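Local coordinates for uncharacterized protein (Bacteroides ovatus, PDB 4IRT) that is of unknown function but, as a BNR repeat-like beta-propeller protein, is a putative neuraminidase that may act on sialic acid-containing glycans, at residues Tyr13-Arg24 with Leu382-Gly390. Numbering follows the deposited sequence. Where two conformers were deposited one is given.
Sequences YSCTSVNTTVFR and LFVQHTRQG
Two hydrogen bonds tie Ser14 to residues 386-388: Arg388 N donates to Ser14 O at 2.9 Å, while Ser14 OG gives its proton to His386 O at 2.9 Å, with OG almost in line with the carbonyl bond (C=O...O angle 165°), and accepts from Gln401 N. Between side chains, the hydroxyls of Thr20 and Thr387 meet tip to tip, OG1 to OG1 at 2.8 Å. Gln385, extended with CG anti to the backbone N (chi1 -175°), carries its amide to segment 13-24; NE2 bonds weakly to Tyr13 O and also to Gln401 O, and OE1 takes a weak bond from Asn19 ND2, the two amides nearly coplanar. In this six-bladed beta-propeller the N-terminal strand 5-12 completes the last blade beside 401-407 and 381-385, and segment 13-24 leads from it into the blade that begins with strand 28-31, where Asn19 OD1 accepts from Tyr40 N. Around the Phe383 ring, Thr20 CG2 lies 3.9 Å from CE1 and Arg24 NH1 sits over one face, 3.6 Å from CE2, with guanidinium and ring planes 76° apart; any cation-pi attraction is weak at this range. The same NH1 bonds Asn19 O at 2.9 Å, in the guanidinium plane, while NE and NH2 donate to Ile76 O and Ser38 O. One water accepts from both Ser17 N and Gln389 NE2.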
# COMPACT_ATOMS: atom_id res chain seq x y z
N TYR A 13 10.90 6.95 -14.64
CA TYR A 13 11.33 5.63 -15.09
C TYR A 13 10.14 4.71 -15.36
O TYR A 13 9.26 4.64 -14.52
CB TYR A 13 12.16 4.99 -14.00
CG TYR A 13 12.90 3.75 -14.41
CD1 TYR A 13 13.97 3.82 -15.29
CD2 TYR A 13 12.55 2.51 -13.88
CE1 TYR A 13 14.66 2.68 -15.67
CE2 TYR A 13 13.25 1.36 -14.25
CZ TYR A 13 14.30 1.46 -15.14
OH TYR A 13 15.00 0.32 -15.47
N SER A 14 10.15 4.01 -16.50
CA SER A 14 9.07 3.09 -16.88
C SER A 14 9.51 1.68 -17.27
O SER A 14 8.68 0.84 -17.66
CB SER A 14 8.25 3.71 -18.05
OG SER A 14 7.51 4.83 -17.60
N CYS A 15 10.80 1.38 -17.17
CA CYS A 15 11.28 0.08 -17.65
C CYS A 15 10.93 -1.07 -16.70
O CYS A 15 10.91 -2.23 -17.12
CB CYS A 15 12.79 0.11 -17.89
SG CYS A 15 13.33 1.25 -19.19
N THR A 16 10.71 -0.74 -15.42
CA THR A 16 10.11 -1.63 -14.45
C THR A 16 8.94 -0.89 -13.79
O THR A 16 8.74 0.29 -14.02
CB THR A 16 11.08 -2.04 -13.32
OG1 THR A 16 11.30 -0.91 -12.46
CG2 THR A 16 12.41 -2.57 -13.87
N SER A 17 8.20 -1.59 -12.93
CA SER A 17 7.04 -1.04 -12.21
C SER A 17 7.40 -0.42 -10.85
O SER A 17 6.53 -0.20 -10.04
CB SER A 17 6.00 -2.15 -11.97
OG SER A 17 6.58 -3.27 -11.33
N VAL A 18 8.68 -0.12 -10.62
CA VAL A 18 9.14 0.39 -9.34
C VAL A 18 8.37 1.63 -8.84
O VAL A 18 8.12 1.78 -7.62
CB VAL A 18 10.69 0.60 -9.32
CG1 VAL A 18 11.11 1.79 -10.15
CG2 VAL A 18 11.18 0.72 -7.88
N ASN A 19 7.94 2.49 -9.76
CA ASN A 19 7.20 3.68 -9.36
C ASN A 19 5.73 3.42 -9.10
O ASN A 19 5.06 4.28 -8.55
CB ASN A 19 7.29 4.76 -10.43
CG ASN A 19 8.60 5.52 -10.42
OD1 ASN A 19 9.29 5.63 -9.41
ND2 ASN A 19 8.93 6.08 -11.57
N THR A 20 5.24 2.23 -9.49
CA THR A 20 3.80 1.97 -9.56
C THR A 20 3.42 0.59 -8.93
O THR A 20 2.79 -0.24 -9.57
CB THR A 20 3.33 2.01 -11.02
OG1 THR A 20 4.06 1.03 -11.80
CG2 THR A 20 3.54 3.39 -11.63
N THR A 21 3.85 0.33 -7.70
CA THR A 21 3.40 -0.88 -7.01
C THR A 21 2.32 -0.50 -6.00
O THR A 21 2.19 0.66 -5.58
CB THR A 21 4.52 -1.63 -6.28
OG1 THR A 21 4.77 -1.01 -5.01
CG2 THR A 21 5.80 -1.72 -7.14
N VAL A 22 1.51 -1.49 -5.64
CA VAL A 22 0.38 -1.30 -4.74
C VAL A 22 0.88 -0.96 -3.33
O VAL A 22 0.13 -0.37 -2.55
CB VAL A 22 -0.52 -2.57 -4.73
CG1 VAL A 22 0.14 -3.70 -3.95
CG2 VAL A 22 -1.88 -2.28 -4.17
N PHE A 23 2.14 -1.26 -3.04
CA PHE A 23 2.67 -1.16 -1.69
C PHE A 23 3.55 0.09 -1.47
O PHE A 23 4.26 0.19 -0.49
CB PHE A 23 3.38 -2.44 -1.25
CG PHE A 23 4.45 -2.92 -2.17
CD1 PHE A 23 5.74 -2.44 -2.08
CD2 PHE A 23 4.17 -3.91 -3.12
CE1 PHE A 23 6.72 -2.88 -2.95
CE2 PHE A 23 5.15 -4.37 -3.98
CZ PHE A 23 6.43 -3.85 -3.90
N ARG A 24 3.45 1.06 -2.37
CA ARG A 24 3.98 2.38 -2.09
C ARG A 24 3.07 3.09 -1.08
O ARG A 24 1.93 3.42 -1.38
CB ARG A 24 4.11 3.16 -3.39
CG ARG A 24 5.10 2.52 -4.37
CD ARG A 24 5.63 3.49 -5.44
NE ARG A 24 6.25 4.66 -4.83
CZ ARG A 24 6.37 5.88 -5.36
NH1 ARG A 24 6.03 6.16 -6.64
NH2 ARG A 24 6.90 6.86 -4.63
N LEU A 382 -5.10 9.55 -7.61
CA LEU A 382 -4.27 8.40 -7.91
C LEU A 382 -2.96 8.80 -8.58
O LEU A 382 -2.92 9.67 -9.47
CB LEU A 382 -5.03 7.44 -8.83
CG LEU A 382 -6.36 6.87 -8.36
CD1 LEU A 382 -7.10 6.15 -9.47
CD2 LEU A 382 -6.09 5.91 -7.22
N PHE A 383 -1.90 8.09 -8.19
CA PHE A 383 -0.60 8.10 -8.87
C PHE A 383 -0.73 7.22 -10.11
O PHE A 383 -0.89 6.00 -10.01
CB PHE A 383 0.50 7.56 -7.93
CG PHE A 383 1.92 7.69 -8.49
CD1 PHE A 383 2.36 6.89 -9.55
CD2 PHE A 383 2.83 8.59 -7.94
CE1 PHE A 383 3.67 7.00 -10.07
CE2 PHE A 383 4.13 8.68 -8.43
CZ PHE A 383 4.56 7.91 -9.51
N VAL A 384 -0.63 7.82 -11.29
CA VAL A 384 -0.86 7.10 -12.55
C VAL A 384 0.35 7.29 -13.47
O VAL A 384 0.74 8.40 -13.76
CB VAL A 384 -2.14 7.59 -13.22
CG1 VAL A 384 -2.31 6.99 -14.60
CG2 VAL A 384 -3.34 7.23 -12.35
N GLN A 385 0.90 6.18 -13.95
CA GLN A 385 2.04 6.18 -14.87
C GLN A 385 2.07 4.82 -15.57
O GLN A 385 1.93 3.79 -14.92
CB GLN A 385 3.36 6.33 -14.11
CG GLN A 385 4.54 6.44 -15.01
CD GLN A 385 5.86 6.26 -14.34
OE1 GLN A 385 5.96 5.78 -13.21
NE2 GLN A 385 6.91 6.64 -15.05
N HIS A 386 2.22 4.84 -16.88
CA HIS A 386 2.47 3.61 -17.65
C HIS A 386 3.86 3.08 -17.30
O HIS A 386 4.84 3.79 -17.44
CB HIS A 386 2.43 3.95 -19.13
CG HIS A 386 2.72 2.78 -20.01
ND1 HIS A 386 1.73 2.10 -20.67
CD2 HIS A 386 3.88 2.16 -20.31
CE1 HIS A 386 2.28 1.11 -21.37
NE2 HIS A 386 3.59 1.15 -21.18
N THR A 387 3.94 1.81 -16.90
CA THR A 387 5.21 1.15 -16.68
C THR A 387 5.14 -0.28 -17.23
O THR A 387 4.07 -0.84 -17.40
CB THR A 387 5.59 1.08 -15.17
OG1 THR A 387 4.58 0.36 -14.46
CG2 THR A 387 5.73 2.43 -14.56
N ARG A 388 6.32 -0.86 -17.46
CA ARG A 388 6.46 -2.22 -17.98
C ARG A 388 7.02 -3.13 -16.89
O ARG A 388 7.67 -2.66 -15.97
CB ARG A 388 7.37 -2.22 -19.22
CG ARG A 388 7.37 -3.55 -19.98
CD ARG A 388 7.85 -3.47 -21.42
NE ARG A 388 7.10 -2.49 -22.22
CZ ARG A 388 7.32 -2.25 -23.50
NH1 ARG A 388 8.28 -2.91 -24.15
NH2 ARG A 388 6.61 -1.32 -24.14
N GLN A 389 6.75 -4.42 -17.02
CA GLN A 389 7.37 -5.46 -16.20
C GLN A 389 8.69 -5.85 -16.86
O GLN A 389 8.70 -6.71 -17.76
CB GLN A 389 6.48 -6.70 -16.16
CG GLN A 389 7.10 -7.93 -15.51
CD GLN A 389 6.55 -8.19 -14.12
OE1 GLN A 389 6.09 -9.30 -13.82
NE2 GLN A 389 6.58 -7.17 -13.27
N GLY A 390 9.80 -5.26 -16.39
CA GLY A 390 11.13 -5.48 -16.99
C GLY A 390 11.89 -6.66 -16.41
O GLY A 390 12.17 -7.64 -17.11
O HOH W 1 8.48 -4.63 -12.85